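Neurotrypsin (Mus musculus, PDB 6H8M) is a secreted brain serine protease with a role in neuronal plasticity, represented here by its third scavenger receptor cysteine-rich domain. Local coordinates at residues H39-V42 / I43-L47; G11-K14 / K15-R18; E79-L82 / A83-V86. One frame throughout, in Å; residues are numbered along the deposited sequence.

Contact 1 of 3, residues H39-V42 / I43-L47; sequences HAAV and ICRQL
His39-Val42 and Ile43-Gln46 meet as successive turns of helix 37-46, the one helix of this SRCR domain, in a largely buried i-to-i+4 contact. Four backbone bonds bind the turns, from the N-H groups of Ile43, Cys44, Arg45 and Gln46 to the carbonyls of His39, Ala40, Ala41 and Val42 in that order; Arg45 N to Ala41 O measures 2.8 Å. Small residues suit the flank that faces strands 53-56 and 102-105, where Ala40 and Cys44 both lie against Ala53 and Val103, and Cys44 is probably joined by a disulfide to Cys105. Its sulfur stands beside the backbone N (chi1 -67°), which brings SG to 3.2 Å from Ala40 O, one turn back. An apolar side chain suits the buried position of Ile43 against Trp35; its CG1 rests on His39 O. Arg45 leaves the helix with CG anti to the backbone N and bends at chi3 (-57°), folding the guanidinium back beside Ala41. There NH1 bonds to Glu79 O and Gly77 O, NH2 lies 4.1 Å from Ala41 CB, and Ala41 O sits 4.0 Å above one guanidinium face, offset toward its rim.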
loop_
_atom_site.group_PDB
_atom_site.type_symbol
_atom_site.label_atom_id
_atom_site.label_comp_id
_atom_site.label_asym_id
_atom_site.label_seq_id
_atom_site.Cartn_x
_atom_site.Cartn_y
_atom_site.Cartn_z
ATOM N N HIS A 39 2.035 4.142 6.575
ATOM C CA HIS A 39 1.544 3.020 5.803
ATOM C C HIS A 39 2.670 2.240 5.155
ATOM O O HIS A 39 2.668 0.983 5.141
ATOM C CB HIS A 39 0.506 3.505 4.776
ATOM C CG HIS A 39 -0.625 4.243 5.403
ATOM N ND1 HIS A 39 -0.533 5.571 5.784
ATOM C CD2 HIS A 39 -1.876 3.847 5.702
ATOM C CE1 HIS A 39 -1.648 5.941 6.416
ATOM N NE2 HIS A 39 -2.519 4.910 6.343
ATOM N N ALA A 40 3.628 2.948 4.566
ATOM C CA ALA A 40 4.732 2.329 3.930
ATOM C C ALA A 40 5.555 1.497 4.904
ATOM O O ALA A 40 5.930 0.331 4.526
ATOM C CB ALA A 40 5.637 3.340 3.265
ATOM N N ALA A 41 5.708 1.979 6.141
ATOM C CA ALA A 41 6.454 1.235 7.179
ATOM C C ALA A 41 5.760 -0.111 7.428
ATOM O O ALA A 41 6.445 -1.170 7.534
ATOM C CB ALA A 41 6.624 2.052 8.471
ATOM N N VAL A 42 4.423 -0.116 7.465
ATOM C CA VAL A 42 3.699 -1.273 7.797
ATOM C C VAL A 42 3.779 -2.301 6.644
ATOM O O VAL A 42 4.032 -3.475 6.850
ATOM C CB VAL A 42 2.236 -0.970 8.149
ATOM C CG1 VAL A 42 1.402 -2.256 8.275
ATOM C CG2 VAL A 42 2.145 -0.153 9.429
ATOM N N ILE A 43 3.589 -1.836 5.419
ATOM C CA ILE A 43 3.733 -2.753 4.279
ATOM C C ILE A 43 5.119 -3.371 4.241
ATOM O O ILE A 43 5.264 -4.619 4.059
ATOM C CB ILE A 43 3.441 -1.971 2.982
ATOM C CG1 ILE A 43 1.997 -1.489 2.920
ATOM C CG2 ILE A 43 3.822 -2.831 1.768
ATOM C CD1 ILE A 43 0.977 -2.582 2.934
ATOM N N CYS A 44 6.148 -2.531 4.355
ATOM C CA CYS A 44 7.505 -2.972 4.285
ATOM C C CYS A 44 7.865 -3.942 5.433
ATOM O O CYS A 44 8.536 -4.986 5.204
ATOM C CB CYS A 44 8.436 -1.769 4.241
ATOM S SG CYS A 44 8.234 -0.842 2.673
ATOM N N ARG A 45 7.336 -3.672 6.632
ATOM C CA ARG A 45 7.502 -4.553 7.805
ATOM C C ARG A 45 6.890 -5.929 7.522
ATOM O O ARG A 45 7.513 -6.927 7.744
ATOM C CB ARG A 45 6.950 -3.879 9.076
ATOM C CG ARG A 45 7.189 -4.663 10.369
ATOM C CD ARG A 45 6.791 -3.876 11.624
ATOM N NE ARG A 45 7.450 -2.592 11.781
ATOM C CZ ARG A 45 6.873 -1.401 11.634
ATOM N NH1 ARG A 45 5.565 -1.274 11.428
ATOM N NH2 ARG A 45 7.635 -0.322 11.688
ATOM N N GLN A 46 5.673 -5.983 6.996
ATOM C CA GLN A 46 5.026 -7.217 6.710
ATOM C C GLN A 46 5.837 -8.023 5.672
ATOM O O GLN A 46 5.869 -9.264 5.776
ATOM C CB GLN A 46 3.582 -7.029 6.281
ATOM C CG GLN A 46 2.844 -8.361 6.168
ATOM C CD GLN A 46 1.469 -8.324 5.564
ATOM O OE1 GLN A 46 0.696 -7.407 5.763
ATOM N NE2 GLN A 46 1.090 -9.416 4.953
ATOM N N LEU A 47 6.441 -7.338 4.701
ATOM C CA LEU A 47 7.247 -7.977 3.679
ATOM C C LEU A 47 8.624 -8.425 4.186
ATOM O O LEU A 47 9.341 -9.093 3.451
ATOM C CB LEU A 47 7.406 -6.975 2.534
ATOM C CG LEU A 47 6.182 -6.750 1.652
ATOM C CD1 LEU A 47 6.444 -5.596 0.683
ATOM C CD2 LEU A 47 5.818 -8.009 0.900
#

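Contact 2 of 3, residues G11-K14 / K15-R18; sequences GENK and KEGR
Glu12 N donates to Glu16 OE2 at 2.8 Å, the shortest sound bond between residues in this loop, which joins strands 6-10 and 18-23 of the SRCR domain's sheet and turns a corner at Gly17. The bond meets OE2 on the anti side, 19° out of the carboxylate plane. Glu16, its chain extended beyond CG, lies beside the side chain of Glu12, and a long acidic residue suits a place from which it must reach across the loop to a backbone N-H.

Asn13 fastens the other end. Lys15 N donates to Asn13 OD1 at 3.0 Å, in the carbonyl plane and on a lone pair. This is the bond of an Asx turn, for which asparagine's short amide is well suited. With CG between its own backbone N and carbonyl carbon (chi1 54°), the side chain brings OD1 within reach of Lys15 N. A type I beta turn runs over the same residues, closed by a weak bond of 3.4 Å from Glu16 N to Asn13 O.

Two glycines let the backbones close up. Gly11, with no side chain, lets its CA come close to Glu16 O, a C-H...O contact of 3.4 Å. Water 1 accepts from Gly11 N and donates to Glu16 O at 2.7 Å. Gly17 has a positive phi (155°) that glycine readily adopts.

Lys14 and Lys15 run side by side, both touching Tyr49, with their amines apart, and Lys15 NZ forms a salt bridge to Asp106. The chemistry is thus that of a solvated surface loop, its shape set by directed polar bonds and by glycines rather than by a hydrophobic cluster.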
loop_
_atom_site.group_PDB
_atom_site.type_symbol
_atom_site.label_atom_id
_atom_site.label_comp_id
_atom_site.label_asym_id
_atom_site.label_seq_id
_atom_site.Cartn_x
_atom_site.Cartn_y
_atom_site.Cartn_z
ATOM N N GLY A 11 7.920 -2.001 -9.730
ATOM C CA GLY A 11 9.099 -1.323 -9.199
ATOM C C GLY A 11 10.337 -1.671 -9.998
ATOM O O GLY A 11 10.337 -2.584 -10.746
ATOM N N GLU A 12 11.411 -0.935 -9.758
ATOM C CA GLU A 12 12.728 -1.245 -10.450
ATOM C C GLU A 12 13.389 -2.448 -9.792
ATOM O O GLU A 12 14.295 -2.997 -10.325
ATOM C CB GLU A 12 13.605 0.001 -10.432
ATOM C CG GLU A 12 13.017 1.109 -11.284
ATOM C CD GLU A 12 14.041 1.861 -12.130
ATOM O OE1 GLU A 12 15.261 1.552 -12.011
ATOM O OE2 GLU A 12 13.622 2.750 -12.919
ATOM N N ASN A 13 13.029 -2.790 -8.566
ATOM C CA ASN A 13 13.548 -3.944 -7.840
ATOM C C ASN A 13 12.441 -4.442 -6.893
ATOM O O ASN A 13 11.377 -3.826 -6.790
ATOM C CB ASN A 13 14.840 -3.615 -7.074
ATOM C CG ASN A 13 14.601 -2.417 -6.174
ATOM O OD1 ASN A 13 13.916 -2.502 -5.171
ATOM N ND2 ASN A 13 15.167 -1.278 -6.519
ATOM N N LYS A 14 12.701 -5.528 -6.160
ATOM C CA LYS A 14 11.625 -6.213 -5.432
ATOM C C LYS A 14 11.290 -5.446 -4.155
ATOM O O LYS A 14 10.279 -5.738 -3.566
ATOM C CB LYS A 14 12.016 -7.655 -5.102
ATOM C CG LYS A 14 13.236 -7.798 -4.219
ATOM C CD LYS A 14 13.655 -9.272 -3.999
ATOM C CE LYS A 14 14.975 -9.388 -3.267
ATOM N NZ LYS A 14 15.012 -8.466 -2.101
ATOM N N LYS A 15 12.077 -4.429 -3.785
ATOM C CA LYS A 15 11.848 -3.667 -2.574
ATOM C C LYS A 15 10.981 -2.433 -2.794
ATOM O O LYS A 15 10.747 -1.737 -1.833
ATOM C CB LYS A 15 13.187 -3.227 -1.961
ATOM C CG LYS A 15 13.908 -4.338 -1.243
ATOM C CD LYS A 15 15.093 -3.820 -0.441
ATOM C CE LYS A 15 16.109 -4.914 -0.150
ATOM N NZ LYS A 15 17.008 -4.512 0.953
ATOM N N GLU A 16 10.411 -2.214 -3.995
ATOM C CA GLU A 16 9.555 -1.084 -4.207
ATOM C C GLU A 16 8.523 -1.440 -5.284
ATOM O O GLU A 16 8.641 -2.405 -5.993
ATOM C CB GLU A 16 10.358 0.110 -4.700
ATOM C CG GLU A 16 10.930 -0.091 -6.099
ATOM C CD GLU A 16 11.705 1.080 -6.685
ATOM O OE1 GLU A 16 12.247 1.864 -5.907
ATOM O OE2 GLU A 16 11.763 1.175 -7.922
ATOM N N GLY A 17 7.402 -0.743 -5.251
ATOM C CA GLY A 17 6.421 -0.851 -6.315
ATOM C C GLY A 17 5.018 -0.483 -5.835
ATOM O O GLY A 17 4.844 -0.063 -4.654
ATOM N N ARG A 18 4.030 -0.683 -6.714
ATOM C CA ARG A 18 2.605 -0.453 -6.362
ATOM C C ARG A 18 2.160 -1.602 -5.448
ATOM O O ARG A 18 2.441 -2.768 -5.787
ATOM C CB ARG A 18 1.752 -0.405 -7.632
ATOM C CG ARG A 18 0.267 -0.187 -7.378
ATOM C CD ARG A 18 -0.545 -0.189 -8.659
ATOM N NE ARG A 18 -0.440 -1.450 -9.380
ATOM C CZ ARG A 18 0.482 -1.719 -10.296
ATOM N NH1 ARG A 18 1.389 -0.809 -10.610
ATOM N NH2 ARG A 18 0.496 -2.895 -10.897
HETATM O O HOH W 1 7.979 -4.296 -7.822
HETATM O O HOH W 2 13.909 0.065 -4.265
#

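Contact 3 of 3, residues E79-L82 / A83-V86; sequences EKAL and ADCV
A single turn of 3-10 helix leading into a disulfide is the element here: it lies in the loop between strands 68-74 and 86-87, where Ala81 and Leu82 meet Asp84 and Cys85. Two i-to-i+3 bonds define the turn, Asp84 N to Ala81 O at 3.0 Å and Cys85 N to Leu82 O at 2.9 Å. The donors stand 52° and 55° out of the carbonyl planes, away from the lone pairs.

Glu79 reaches over the turn from the chain before it. Its CG lies 4.0 Å from Asp84 CB, and the bend at chi2 (87°) sets one face of the carboxylate over Cys85 SG, which is 3.7 Å from Glu79 CD. Both oxygens are occupied beyond this contact, OE1 by Gly77 N and OE2 by Thr76 N, which fixes the carboxylate and suits a long acidic side chain to this place. Asp84 OD2 lies alongside Ala81 CB at 4.0 Å; Ala81 N, however, is buried with no partner in the model.

Leu82 turns inward with CG anti to the backbone N, packing on Ile43 of helix 37-46 and on Met70 and Val73 of strand 68-74. Its CD1 edges toward Cys85 SG at 4.5 Å. The Cys75-Cys85 disulfide closes the loop between strand 68-74 and strand 86-87, whose Val86 pairs with Lys74, an arrangement that belongs to the disulfide-bonded SRCR fold.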
loop_
_atom_site.group_PDB
_atom_site.type_symbol
_atom_site.label_atom_id
_atom_site.label_comp_id
_atom_site.label_asym_id
_atom_site.label_seq_id
_atom_site.Cartn_x
_atom_site.Cartn_y
_atom_site.Cartn_z
ATOM N N GLU A 79 2.436 -1.109 13.167
ATOM C CA GLU A 79 1.789 -2.427 12.978
ATOM C C GLU A 79 2.765 -3.365 12.273
ATOM O O GLU A 79 3.600 -2.917 11.442
ATOM C CB GLU A 79 0.509 -2.293 12.148
ATOM C CG GLU A 79 -0.579 -1.454 12.789
ATOM C CD GLU A 79 -0.607 0.051 12.604
ATOM O OE1 GLU A 79 0.386 0.650 12.161
ATOM O OE2 GLU A 79 -1.649 0.635 12.901
ATOM N N LYS A 80 2.648 -4.668 12.576
ATOM C CA LYS A 80 3.484 -5.691 11.961
ATOM C C LYS A 80 2.847 -6.128 10.642
ATOM O O LYS A 80 3.457 -6.852 9.895
ATOM C CB LYS A 80 3.695 -6.887 12.903
ATOM C CG LYS A 80 4.757 -6.665 13.984
ATOM C CD LYS A 80 4.866 -7.821 14.972
ATOM C CE LYS A 80 5.572 -7.443 16.258
ATOM N NZ LYS A 80 5.736 -8.621 17.143
ATOM N N ALA A 81 1.595 -5.745 10.399
ATOM C CA ALA A 81 0.866 -6.296 9.234
ATOM C C ALA A 81 -0.273 -5.352 8.887
ATOM O O ALA A 81 -0.874 -4.744 9.770
ATOM C CB ALA A 81 0.346 -7.676 9.502
ATOM N N LEU A 82 -0.567 -5.264 7.587
ATOM C CA LEU A 82 -1.585 -4.374 7.068
ATOM C C LEU A 82 -2.929 -4.674 7.745
ATOM O O LEU A 82 -3.676 -3.732 8.053
ATOM C CB LEU A 82 -1.706 -4.594 5.565
ATOM C CG LEU A 82 -2.747 -3.715 4.873
ATOM C CD1 LEU A 82 -2.471 -2.254 5.101
ATOM C CD2 LEU A 82 -2.794 -4.062 3.394
ATOM N N ALA A 83 -3.174 -5.954 8.014
ATOM C CA ALA A 83 -4.451 -6.443 8.614
ATOM C C ALA A 83 -4.717 -5.777 9.950
ATOM O O ALA A 83 -5.879 -5.718 10.394
ATOM C CB ALA A 83 -4.402 -7.948 8.778
ATOM N N ASP A 84 -3.652 -5.374 10.649
ATOM C CA ASP A 84 -3.781 -4.778 12.012
ATOM C C ASP A 84 -4.062 -3.283 11.905
ATOM O O ASP A 84 -4.334 -2.630 12.879
ATOM C CB ASP A 84 -2.519 -5.003 12.852
ATOM C CG ASP A 84 -2.160 -6.460 13.037
ATOM O OD1 ASP A 84 -3.076 -7.263 12.990
ATOM O OD2 ASP A 84 -0.959 -6.782 13.147
ATOM N N CYS A 85 -3.899 -2.685 10.721
ATOM C CA CYS A 85 -4.315 -1.272 10.574
ATOM C C CYS A 85 -5.836 -1.255 10.668
ATOM O O CYS A 85 -6.417 -2.296 10.659
ATOM C CB CYS A 85 -3.826 -0.678 9.262
ATOM S SG CYS A 85 -2.022 -0.613 9.230
ATOM N N VAL A 86 -6.447 -0.075 10.753
ATOM C CA VAL A 86 -7.912 0.035 10.932
ATOM C C VAL A 86 -8.488 0.719 9.693
ATOM O O VAL A 86 -7.877 1.628 9.158
ATOM C CB VAL A 86 -8.303 0.735 12.253
ATOM C CG1 VAL A 86 -7.847 -0.087 13.451
ATOM C CG2 VAL A 86 -7.782 2.160 12.377
#

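How the contacts relate
Contact 1 is the most buried of the three, contact 3 is partly buried and contact 2 lies at the surface. Contacts 1 and 3 touch, their centres about 9 Å apart: Gln46 OE1 takes up Leu82 N, and Val42 packs on Glu79 and Ala81, so helix 37-46 and the loop 79-86 form one block. Contact 2 touches neither; it and contact 3, about 21 Å apart between centres, lie on opposite sides of the chain's centre. Each has its own backbone scheme: i-to-i+4 bonds in contact 1, i-to-i+3 bonds in contact 3, and a type I turn with an Asx turn in contact 2. Disulfide cysteines belong to the two inner contacts.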